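Local coordinates for protein aldo-keto reductase 2E (PDB 3WCZ) that reduces 3-dehydroecdysone using NADPH, and not NADH, as the hydride source, and may help regulate moulting in the silkworm, at residues Thr15-Ala20 and Glu81-Thr86; Val41-Glu46 and Gln264-Asn269. All coordinates share one frame; numbering follows the deposited sequence.

Two layers of one (beta/alpha)8 barrel illustrate how joining sequence-remote regions closes a fold. Contact 1 sets the N-terminal strand 15-17, which belongs to a small hairpin with strand 7-9, against barrel strand 83-88. Contact 2 joins helix 35-46, which links the first two barrel strands, to helix 263-270, which follows the last. Along the chain the segments alternate: 15-20, 41-46, 81-86, then 264-269. The two centres lie about 14 Å apart, and the contacts touch directly, with Leu82 CD2 3.9 Å from Ile45 CD1. Contact 1 thus packs the hairpin across the floor of the barrel, whereas contact 2 brings the beginning and end of the barrel's helical layer together beside the NADP site.

Contact 1 (Thr15-Ala20 and Glu81-Thr86); sequences TIPIVA and ELFVTT
Phe83 presents one face of its ring to Ile16 while its root rests against Pro17, and this aromatic platform carries most of the contact. Ile16 CG1 stands almost over the ring centre, 3.6 Å from the centroid and 14° off the normal, a CH-pi arrangement. It gets there because chi1 of -172° swings CG1 away from the backbone nitrogen; the chain then runs on across the same face, bringing Ile16 CD1 to 3.4 Å from Phe83 CE1. Pro17 approaches obliquely, its CD 3.6 Å from Phe83 CB. The carbonyl of Thr15 also comes close, with its O 3.4 Å from Phe83 CD2. No hydrogen bond spans the segments, so the fit depends on shape and apolar contact. With an alanine in place of Phe83, Ile16 would probably lose the ring face beneath CG1, and a gap would open below the hairpin. His51 ties the surroundings together: it meets Phe83 edge-to-face and hydrogen-bonds both Pro17 O and Thr85 OG1. Strand 15-17 crosses strand 83-86 at 84°, as expected of the N-terminal hairpin that caps the barrel floor in aldo-keto reductases, while strands 51-53 and 114-119 flank Phe83 within the barrel.

Contact 2 (Val41-Glu46 and Gln264-Asn269); sequences VYWAIE and QRIAQN. With NAP (NADP nicotinamide-adenine-dinucleotide phosphate), chain B.
Ile266, on the same short helix as Arg265 and Asn269, which hold NADP, joins that helix to Trp43 and Ala44 of helix 35-46. Helix 263-270 begins its grip with Arg265, whose backbone N is bonded to Asn262 OD1. Its guanidinium makes a two-pronged bond to the 2'-phosphate: NE to O2X of NADP at 2.8 Å, nearly straight at 178°, and NH2 to O1X of NADP at 2.9 Å. The phosphorus lies in the guanidinium plane at its edge. A bend at chi3 (-78°) turns the group toward the phosphate, while Arg265 CD lies over the adenine face, 3.5 Å from C5A of NADP.

Next comes Ile266, which forks. Its CG2 branch presses on the backbone of Ala44, 3.6 Å from Ala44 CA, a closeness that the small alanine side chain permits. The other branch crosses Trp43 at about a right angle, with Ile266 CD1 4.1 Å from Trp43 CE3 at the indole edge. On the backbone side, Ile266 O accepts a hydrogen bond from the hydroxyl of Tyr49.

One turn beyond Arg265, Asn269 reads the adenine with both ends of its amide. Its OD1 accepts from N6A of NADP at 2.8 Å, and its ND2 donates to N7A of NADP at 3.0 Å, which fixes the amide's rotation.

The interhelix contact is apolar, whereas hydrogen bonds dominate at the cofactor. The paired bonds to a phosphate that NADH lacks are consistent with the enzyme's inactivity with NADH.

Contact 1 (Thr15-Ala20 and Glu81-Thr86)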
ATOM      1  N   THR A  15       3.567 -12.719   9.330  1.00 14.81           N
ATOM      2  CA  THR A  15       3.737 -12.915   7.908  1.00 14.47           C
ATOM      3  C   THR A  15       2.689 -12.130   7.148  1.00 13.38           C
ATOM      4  O   THR A  15       1.548 -12.011   7.593  1.00 15.91           O
ATOM      5  CB  THR A  15       3.654 -14.382   7.512  1.00 19.13           C
ATOM      6  OG1 THR A  15       2.538 -14.952   8.173  1.00 18.08           O
ATOM      7  CG2 THR A  15       4.931 -15.114   7.942  1.00 21.85           C
ATOM      8  N   ILE A  16       3.125 -11.562   6.046  1.00 12.58           N
ATOM      9  CA  ILE A  16       2.269 -10.694   5.257  1.00 10.34           C
ATOM     10  C   ILE A  16       2.282 -11.166   3.806  1.00 12.33           C
ATOM     11  O   ILE A  16       3.355 -11.389   3.215  1.00 12.32           O
ATOM     12  CB  ILE A  16       2.763  -9.262   5.372  1.00 10.74           C
ATOM     13  CG1 ILE A  16       1.803  -8.278   4.728  1.00 10.95           C
ATOM     14  CG2 ILE A  16       4.168  -9.106   4.816  1.00 13.70           C
ATOM     15  CD1 ILE A  16       2.124  -6.825   5.074  1.00 10.84           C
ATOM     16  N   PRO A  17       1.092 -11.336   3.217  1.00  8.70           N
ATOM     17  CA  PRO A  17       1.069 -11.717   1.802  1.00  7.87           C
ATOM     18  C   PRO A  17       1.635 -10.613   0.956  1.00  8.70           C
ATOM     19  O   PRO A  17       1.327  -9.441   1.202  1.00  9.52           O
ATOM     20  CB  PRO A  17      -0.425 -11.916   1.504  1.00  9.47           C
ATOM     21  CG  PRO A  17      -1.059 -12.114   2.876  1.00 10.16           C
ATOM     22  CD  PRO A  17      -0.251 -11.278   3.814  1.00 10.43           C
ATOM     23  N   ILE A  18       2.421 -10.955  -0.059  1.00  8.77           N
ATOM     24  CA  ILE A  18       3.202  -9.972  -0.778  1.00  9.24           C
ATOM     25  C   ILE A  18       2.504  -9.298  -1.973  1.00  8.40           C
ATOM     26  O   ILE A  18       3.115  -8.527  -2.677  1.00 10.27           O
ATOM     27  CB  ILE A  18       4.577 -10.539  -1.195  1.00 11.00           C
ATOM     28  CG1 ILE A  18       4.410 -11.603  -2.258  1.00 11.85           C
ATOM     29  CG2 ILE A  18       5.283 -11.061   0.057  1.00 17.65           C
ATOM     30  CD1 ILE A  18       5.727 -12.278  -2.556  1.00 17.96           C
ATOM     31  N   VAL A  19       1.219  -9.587  -2.181  1.00  8.48           N
ATOM     32  CA  VAL A  19       0.373  -8.776  -3.056  1.00  8.21           C
ATOM     33  C   VAL A  19      -0.831  -8.327  -2.243  1.00  7.38           C
ATOM     34  O   VAL A  19      -1.448  -9.144  -1.587  1.00  8.56           O
ATOM     35  CB  VAL A  19      -0.105  -9.546  -4.304  1.00  8.87           C
ATOM     36  CG1 VAL A  19      -0.958  -8.672  -5.157  1.00  8.72           C
ATOM     37  CG2 VAL A  19       1.105 -10.101  -5.106  1.00  9.67           C
ATOM     38  N   ALA A  20      -1.147  -7.035  -2.290  1.00  7.36           N
ATOM     39  CA  ALA A  20      -2.333  -6.482  -1.644  1.00  6.83           C
ATOM     40  C   ALA A  20      -3.264  -5.872  -2.656  1.00  6.38           C
ATOM     41  O   ALA A  20      -2.822  -5.211  -3.598  1.00  8.30           O
ATOM     42  CB  ALA A  20      -1.930  -5.424  -0.615  1.00  7.77           C
ATOM     43  N   GLU A  81      -7.054 -16.081   8.239  1.00 10.98           N
ATOM     44  CA  GLU A  81      -6.397 -16.235   6.956  1.00 10.21           C
ATOM     45  C   GLU A  81      -6.229 -14.927   6.198  1.00  9.86           C
ATOM     46  O   GLU A  81      -5.509 -14.884   5.195  1.00 11.06           O
ATOM     47  CB  GLU A  81      -7.184 -17.234   6.104  1.00 10.41           C
ATOM     48  CG  GLU A  81      -7.057 -18.654   6.624  1.00 13.84           C
ATOM     49  CD  GLU A  81      -7.971 -19.661   5.958  1.00 17.58           C
ATOM     50  OE1 GLU A  81      -9.009 -19.314   5.374  1.00 15.13           O
ATOM     51  OE2 GLU A  81      -7.627 -20.867   6.063  1.00 26.57           O
ATOM     52  N   LEU A  82      -6.929 -13.869   6.621  1.00  9.62           N
ATOM     53  CA  LEU A  82      -6.845 -12.572   5.958  1.00 10.08           C
ATOM     54  C   LEU A  82      -5.879 -11.652   6.668  1.00  8.54           C
ATOM     55  O   LEU A  82      -5.780 -11.680   7.883  1.00  9.45           O
ATOM     56  CB  LEU A  82      -8.202 -11.894   5.911  1.00 11.03           C
ATOM     57  CG  LEU A  82      -9.264 -12.523   5.054  1.00 11.08           C
ATOM     58  CD1 LEU A  82     -10.599 -11.799   5.246  1.00 13.80           C
ATOM     59  CD2 LEU A  82      -8.835 -12.484   3.603  1.00 12.94           C
ATOM     60  N   PHE A  83      -5.217 -10.806   5.895  1.00  7.95           N
ATOM     61  CA  PHE A  83      -4.340  -9.752   6.373  1.00  8.58           C
ATOM     62  C   PHE A  83      -4.945  -8.428   5.923  1.00  7.48           C
ATOM     63  O   PHE A  83      -4.987  -8.156   4.727  1.00  8.24           O
ATOM     64  CB  PHE A  83      -2.939  -9.947   5.781  1.00  8.14           C
ATOM     65  CG  PHE A  83      -1.876  -9.135   6.442  1.00  7.60           C
ATOM     66  CD1 PHE A  83      -1.788  -7.770   6.227  1.00  7.93           C
ATOM     67  CD2 PHE A  83      -0.980  -9.717   7.328  1.00  8.46           C
ATOM     68  CE1 PHE A  83      -0.797  -7.012   6.871  1.00  7.60           C
ATOM     69  CE2 PHE A  83      -0.026  -8.958   7.969  1.00  8.71           C
ATOM     70  CZ  PHE A  83       0.063  -7.612   7.752  1.00  8.93           C
ATOM     71  N   VAL A  84      -5.445  -7.630   6.856  1.00  8.25           N
ATOM     72  CA  VAL A  84      -6.078  -6.370   6.530  1.00  7.36           C
ATOM     73  C   VAL A  84      -5.172  -5.254   7.031  1.00  7.27           C
ATOM     74  O   VAL A  84      -4.782  -5.227   8.202  1.00  8.05           O
ATOM     75  CB  VAL A  84      -7.484  -6.285   7.138  1.00  9.27           C
ATOM     76  CG1 VAL A  84      -8.216  -5.068   6.567  1.00 10.48           C
ATOM     77  CG2 VAL A  84      -8.274  -7.523   6.830  1.00  9.99           C
ATOM     78  N   THR A  85      -4.914  -4.305   6.147  1.00  7.21           N
ATOM     79  CA  THR A  85      -4.111  -3.122   6.394  1.00  7.63           C
ATOM     80  C   THR A  85      -4.986  -1.883   6.297  1.00  7.42           C
ATOM     81  O   THR A  85      -5.691  -1.704   5.309  1.00  7.66           O
ATOM     82  CB  THR A  85      -2.977  -3.010   5.363  1.00  6.65           C
ATOM     83  OG1 THR A  85      -2.115  -4.126   5.527  1.00  8.10           O
ATOM     84  CG2 THR A  85      -2.161  -1.749   5.524  1.00  7.76           C
ATOM     85  N   THR A  86      -4.950  -1.011   7.309  1.00  7.10           N
ATOM     86  CA  THR A  86      -5.574   0.300   7.198  1.00  7.25           C
ATOM     87  C   THR A  86      -4.638   1.352   7.793  1.00  7.78           C
ATOM     88  O   THR A  86      -3.530   1.032   8.242  1.00  6.61           O
ATOM     89  CB  THR A  86      -7.003   0.348   7.733  1.00  7.87           C
ATOM     90  OG1 THR A  86      -7.605   1.522   7.190  1.00  8.35           O
ATOM     91  CG2 THR A  86      -7.068   0.318   9.255  1.00  9.07           C
TER

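Contact 2 (Val41-Glu46 and Gln264-Asn269)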
ATOM      1  N   VAL A  41     -13.167  -6.488  -3.345  1.00  8.47           N
ATOM      2  CA  VAL A  41     -12.614  -7.223  -2.204  1.00  8.76           C
ATOM      3  C   VAL A  41     -13.045  -8.681  -2.238  1.00  8.74           C
ATOM      4  O   VAL A  41     -12.226  -9.600  -2.055  1.00  8.56           O
ATOM      5  CB  VAL A  41     -12.997  -6.546  -0.877  1.00  8.87           C
ATOM      6  CG1 VAL A  41     -12.731  -7.456   0.327  1.00  9.52           C
ATOM      7  CG2 VAL A  41     -12.214  -5.257  -0.743  1.00  8.06           C
ATOM      8  N   TYR A  42     -14.329  -8.906  -2.483  1.00  8.93           N
ATOM      9  CA  TYR A  42     -14.826 -10.270  -2.601  1.00 10.27           C
ATOM     10  C   TYR A  42     -14.146 -11.047  -3.729  1.00  9.30           C
ATOM     11  O   TYR A  42     -13.661 -12.150  -3.540  1.00  9.69           O
ATOM     12  CB  TYR A  42     -16.342 -10.271  -2.788  1.00 10.66           C
ATOM     13  CG  TYR A  42     -16.924 -11.656  -2.716  1.00 10.53           C
ATOM     14  CD1 TYR A  42     -17.341 -12.181  -1.503  1.00 11.14           C
ATOM     15  CD2 TYR A  42     -16.996 -12.465  -3.850  1.00 11.82           C
ATOM     16  CE1 TYR A  42     -17.842 -13.465  -1.409  1.00 11.80           C
ATOM     17  CE2 TYR A  42     -17.498 -13.745  -3.769  1.00 11.84           C
ATOM     18  CZ  TYR A  42     -17.935 -14.229  -2.546  1.00 12.73           C
ATOM     19  OH  TYR A  42     -18.445 -15.507  -2.440  1.00 16.23           O
ATOM     20  N   TRP A  43     -14.109 -10.451  -4.918  1.00  8.93           N
ATOM     21  CA  TRP A  43     -13.480 -11.099  -6.048  1.00  8.68           C
ATOM     22  C   TRP A  43     -11.991 -11.402  -5.793  1.00  8.57           C
ATOM     23  O   TRP A  43     -11.459 -12.433  -6.208  1.00  9.11           O
ATOM     24  CB  TRP A  43     -13.602 -10.223  -7.286  1.00  9.48           C
ATOM     25  CG  TRP A  43     -14.889 -10.343  -8.018  1.00 12.21           C
ATOM     26  CD1 TRP A  43     -15.742 -11.409  -8.009  1.00 12.43           C
ATOM     27  CD2 TRP A  43     -15.444  -9.373  -8.920  1.00 12.36           C
ATOM     28  NE1 TRP A  43     -16.797 -11.169  -8.869  1.00 14.34           N
ATOM     29  CE2 TRP A  43     -16.643  -9.929  -9.431  1.00 13.15           C
ATOM     30  CE3 TRP A  43     -15.060  -8.096  -9.334  1.00 10.34           C
ATOM     31  CZ2 TRP A  43     -17.459  -9.244 -10.330  1.00 14.60           C
ATOM     32  CZ3 TRP A  43     -15.872  -7.419 -10.245  1.00 13.70           C
ATOM     33  CH2 TRP A  43     -17.054  -7.996 -10.725  1.00 12.53           C
ATOM     34  N   ALA A  44     -11.303 -10.460  -5.145  1.00  8.48           N
ATOM     35  CA  ALA A  44      -9.886 -10.643  -4.850  1.00  8.49           C
ATOM     36  C   ALA A  44      -9.696 -11.845  -3.948  1.00  8.48           C
ATOM     37  O   ALA A  44      -8.875 -12.712  -4.217  1.00  8.47           O
ATOM     38  CB  ALA A  44      -9.300  -9.392  -4.225  1.00  9.37           C
ATOM     39  N   ILE A  45     -10.458 -11.911  -2.865  1.00  8.44           N
ATOM     40  CA  ILE A  45     -10.339 -13.060  -1.978  1.00  9.01           C
ATOM     41  C   ILE A  45     -10.671 -14.363  -2.709  1.00  9.81           C
ATOM     42  O   ILE A  45      -9.981 -15.358  -2.544  1.00  9.33           O
ATOM     43  CB  ILE A  45     -11.214 -12.860  -0.725  1.00  9.37           C
ATOM     44  CG1 ILE A  45     -10.701 -11.653   0.083  1.00  9.25           C
ATOM     45  CG2 ILE A  45     -11.250 -14.125   0.132  1.00 11.65           C
ATOM     46  CD1 ILE A  45     -11.630 -11.196   1.193  1.00 10.08           C
ATOM     47  N   GLU A  46     -11.694 -14.331  -3.545  1.00  9.55           N
ATOM     48  CA  GLU A  46     -12.083 -15.494  -4.317  1.00  9.94           C
ATOM     49  C   GLU A  46     -10.935 -15.931  -5.233  1.00 11.28           C
ATOM     50  O   GLU A  46     -10.713 -17.135  -5.443  1.00 12.72           O
ATOM     51  CB  GLU A  46     -13.350 -15.178  -5.122  1.00 12.67           C
ATOM     52  CG  GLU A  46     -13.846 -16.364  -5.939  1.00 13.05           C
ATOM     53  CD  GLU A  46     -14.911 -16.026  -6.972  1.00 22.06           C
ATOM     54  OE1 GLU A  46     -15.015 -14.858  -7.393  1.00 16.25           O
ATOM     55  OE2 GLU A  46     -15.639 -16.971  -7.374  1.00 27.20           O
ATOM     56  N   GLN A 264     -11.412  -9.778 -13.916  1.00 12.45           N
ATOM     57  CA  GLN A 264     -10.334 -10.388 -14.645  1.00 13.49           C
ATOM     58  C   GLN A 264      -8.958  -9.783 -14.298  1.00 10.29           C
ATOM     59  O   GLN A 264      -7.987 -10.508 -14.117  1.00 12.17           O
ATOM     60  CB  GLN A 264     -10.616 -10.279 -16.155  1.00 13.83           C
ATOM     61  CG  GLN A 264     -11.874 -11.048 -16.649  1.00 27.18           C
ATOM     62  CD  GLN A 264     -13.244 -10.539 -16.112  0.51 15.32           C
ATOM     63  OE1 GLN A 264     -13.510  -9.326 -15.996  1.00 24.22           O
ATOM     64  NE2 GLN A 264     -14.126 -11.493 -15.790  0.50 16.98           N
ATOM     65  N   ARG A 265      -8.886  -8.455 -14.217  1.00 11.66           N
ATOM     66  CA  ARG A 265      -7.602  -7.823 -13.888  1.00 10.95           C
ATOM     67  C   ARG A 265      -7.198  -8.110 -12.444  1.00 10.26           C
ATOM     68  O   ARG A 265      -6.031  -8.321 -12.173  1.00 10.35           O
ATOM     69  CB  ARG A 265      -7.599  -6.343 -14.187  1.00 11.65           C
ATOM     70  CG  ARG A 265      -7.648  -6.087 -15.683  1.00 12.00           C
ATOM     71  CD  ARG A 265      -7.460  -4.640 -15.959  1.00 12.44           C
ATOM     72  NE  ARG A 265      -8.637  -3.821 -15.735  1.00 13.06           N
ATOM     73  CZ  ARG A 265      -9.621  -3.626 -16.605  1.00 17.22           C
ATOM     74  NH1 ARG A 265      -9.612  -4.260 -17.771  1.00 17.75           N
ATOM     75  NH2 ARG A 265     -10.617  -2.810 -16.298  1.00 13.23           N
ATOM     76  N   ILE A 266      -8.169  -8.203 -11.549  1.00 10.68           N
ATOM     77  CA  ILE A 266      -7.876  -8.611 -10.174  1.00  9.48           C
ATOM     78  C   ILE A 266      -7.166  -9.953 -10.197  1.00 10.43           C
ATOM     79  O   ILE A 266      -6.127 -10.152  -9.573  1.00 10.14           O
ATOM     80  CB  ILE A 266      -9.198  -8.657  -9.352  1.00 10.43           C
ATOM     81  CG1 ILE A 266      -9.688  -7.239  -9.016  1.00  8.88           C
ATOM     82  CG2 ILE A 266      -9.021  -9.472  -8.095  1.00 10.88           C
ATOM     83  CD1 ILE A 266     -11.106  -7.172  -8.498  1.00  9.78           C
ATOM     84  N   ALA A 267      -7.698 -10.912 -10.941  1.00 10.91           N
ATOM     85  CA  ALA A 267      -7.084 -12.207 -10.975  1.00 11.41           C
ATOM     86  C   ALA A 267      -5.686 -12.167 -11.616  1.00  8.93           C
ATOM     87  O   ALA A 267      -4.750 -12.859 -11.160  1.00 12.70           O
ATOM     88  CB  ALA A 267      -7.975 -13.185 -11.728  1.00 13.43           C
ATOM     89  N   GLN A 268      -5.537 -11.392 -12.683  1.00 10.73           N
ATOM     90  CA  GLN A 268      -4.228 -11.279 -13.338  1.00 12.99           C
ATOM     91  C   GLN A 268      -3.170 -10.706 -12.415  1.00  9.34           C
ATOM     92  O   GLN A 268      -2.011 -11.107 -12.451  1.00 10.59           O
ATOM     93  CB  GLN A 268      -4.353 -10.391 -14.561  1.00 14.33           C
ATOM     94  CG  GLN A 268      -5.148 -11.053 -15.664  1.00 21.27           C
ATOM     95  CD  GLN A 268      -5.213 -10.229 -16.928  1.00 25.38           C
ATOM     96  OE1 GLN A 268      -5.331  -9.004 -16.899  1.00 24.98           O
ATOM     97  NE2 GLN A 268      -5.125 -10.911 -18.064  1.00 40.31           N
ATOM     98  N   ASN A 269      -3.587  -9.787 -11.555  1.00 10.13           N
ATOM     99  CA  ASN A 269      -2.636  -8.994 -10.786  1.00 10.75           C
ATOM    100  C   ASN A 269      -1.969  -9.772  -9.639  1.00 10.61           C
ATOM    101  O   ASN A 269      -0.987  -9.302  -9.077  1.00 11.63           O
ATOM    102  CB  ASN A 269      -3.315  -7.729 -10.250  1.00  9.51           C
ATOM    103  CG  ASN A 269      -3.586  -6.698 -11.315  1.00  9.17           C
ATOM    104  OD1 ASN A 269      -3.063  -6.786 -12.435  1.00 11.01           O
ATOM    105  ND2 ASN A 269      -4.428  -5.736 -11.003  1.00  9.12           N
TER
HETATM  106  PA  NAP B 401      -2.781   1.572  -9.321  1.00  7.92           P
HETATM  107  O1A NAP B 401      -2.983   0.243  -8.723  1.00  9.16           O
HETATM  108  O2A NAP B 401      -1.477   2.189  -9.472  1.00  8.11           O
HETATM  109  O5B NAP B 401      -3.545   1.760 -10.669  1.00  8.86           O
HETATM  110  C5B NAP B 401      -4.889   1.407 -10.797  1.00  9.54           C
HETATM  111  C4B NAP B 401      -5.440   1.561 -12.207  1.00  8.79           C
HETATM  112  O4B NAP B 401      -4.873   0.545 -13.056  1.00 10.31           O
HETATM  113  C3B NAP B 401      -6.911   1.483 -12.353  1.00 10.82           C
HETATM  114  O3B NAP B 401      -7.279   2.418 -13.338  1.00 11.36           O
HETATM  115  C2B NAP B 401      -7.126   0.113 -12.784  1.00  9.96           C
HETATM  116  O2B NAP B 401      -8.329  -0.092 -13.499  1.00 10.80           O
HETATM  117  C1B NAP B 401      -5.927  -0.175 -13.649  1.00 11.14           C
HETATM  118  N9A NAP B 401      -5.484  -1.551 -13.717  1.00 10.79           N
HETATM  119  C8A NAP B 401      -5.422  -2.410 -12.679  1.00  9.16           C
HETATM  120  N7A NAP B 401      -4.865  -3.551 -13.032  1.00 10.16           N
HETATM  121  C5A NAP B 401      -4.549  -3.456 -14.362  1.00 11.09           C
HETATM  122  C6A NAP B 401      -3.952  -4.331 -15.274  1.00 11.83           C
HETATM  123  N6A NAP B 401      -3.548  -5.634 -14.966  1.00 13.84           N
HETATM  124  N1A NAP B 401      -3.798  -3.877 -16.530  1.00 15.35           N
HETATM  125  C2A NAP B 401      -4.178  -2.646 -16.872  1.00 13.05           C
HETATM  126  N3A NAP B 401      -4.743  -1.774 -16.021  1.00 13.04           N
HETATM  127  C4A NAP B 401      -4.916  -2.182 -14.755  1.00 11.35           C
HETATM  128  O3  NAP B 401      -3.705   2.578  -8.449  1.00  9.84           O
HETATM  129  PN  NAP B 401      -3.612   3.465  -7.129  1.00  8.29           P
HETATM  130  O1N NAP B 401      -4.986   3.445  -6.565  1.00  9.32           O
HETATM  131  O2N NAP B 401      -2.993   4.767  -7.495  1.00  9.53           O
HETATM  132  O5D NAP B 401      -2.597   2.738  -6.146  1.00  7.70           O
HETATM  133  C5D NAP B 401      -2.857   1.462  -5.663  1.00  8.81           C
HETATM  134  C4D NAP B 401      -3.229   1.380  -4.176  1.00  7.95           C
HETATM  135  O4D NAP B 401      -2.159   1.808  -3.353  1.00  8.14           O
HETATM  136  C3D NAP B 401      -4.361   2.263  -3.760  1.00  6.71           C
HETATM  137  O3D NAP B 401      -5.613   1.808  -4.232  1.00  7.48           O
HETATM  138  C2D NAP B 401      -4.202   2.283  -2.323  1.00  8.19           C
HETATM  139  O2D NAP B 401      -4.618   1.072  -1.756  1.00  7.76           O
HETATM  140  C1D NAP B 401      -2.704   2.458  -2.199  1.00  8.41           C
HETATM  141  N1N NAP B 401      -2.159   3.819  -2.131  1.00  8.48           N
HETATM  142  C2N NAP B 401      -1.671   4.293  -0.970  1.00  7.55           C
HETATM  143  C3N NAP B 401      -1.146   5.559  -0.911  1.00  9.28           C
HETATM  144  C7N NAP B 401      -0.584   5.986   0.392  1.00  9.39           C
HETATM  145  O7N NAP B 401      -0.203   5.169   1.264  1.00 10.19           O
HETATM  146  N7N NAP B 401      -0.366   7.310   0.540  1.00  5.79           N
HETATM  147  C4N NAP B 401      -1.171   6.413  -2.029  1.00  9.17           C
HETATM  148  C5N NAP B 401      -1.665   5.908  -3.240  1.00  9.24           C
HETATM  149  C6N NAP B 401      -2.147   4.605  -3.240  1.00  9.66           C
HETATM  150  P2B NAP B 401      -9.412  -1.190 -13.068  1.00 11.61           P
HETATM  151  O1X NAP B 401     -10.554  -0.973 -14.080  1.00 13.70           O
HETATM  152  O2X NAP B 401      -8.810  -2.515 -13.247  1.00 11.72           O
HETATM  153  O3X NAP B 401      -9.820  -0.883 -11.649  1.00 12.36           O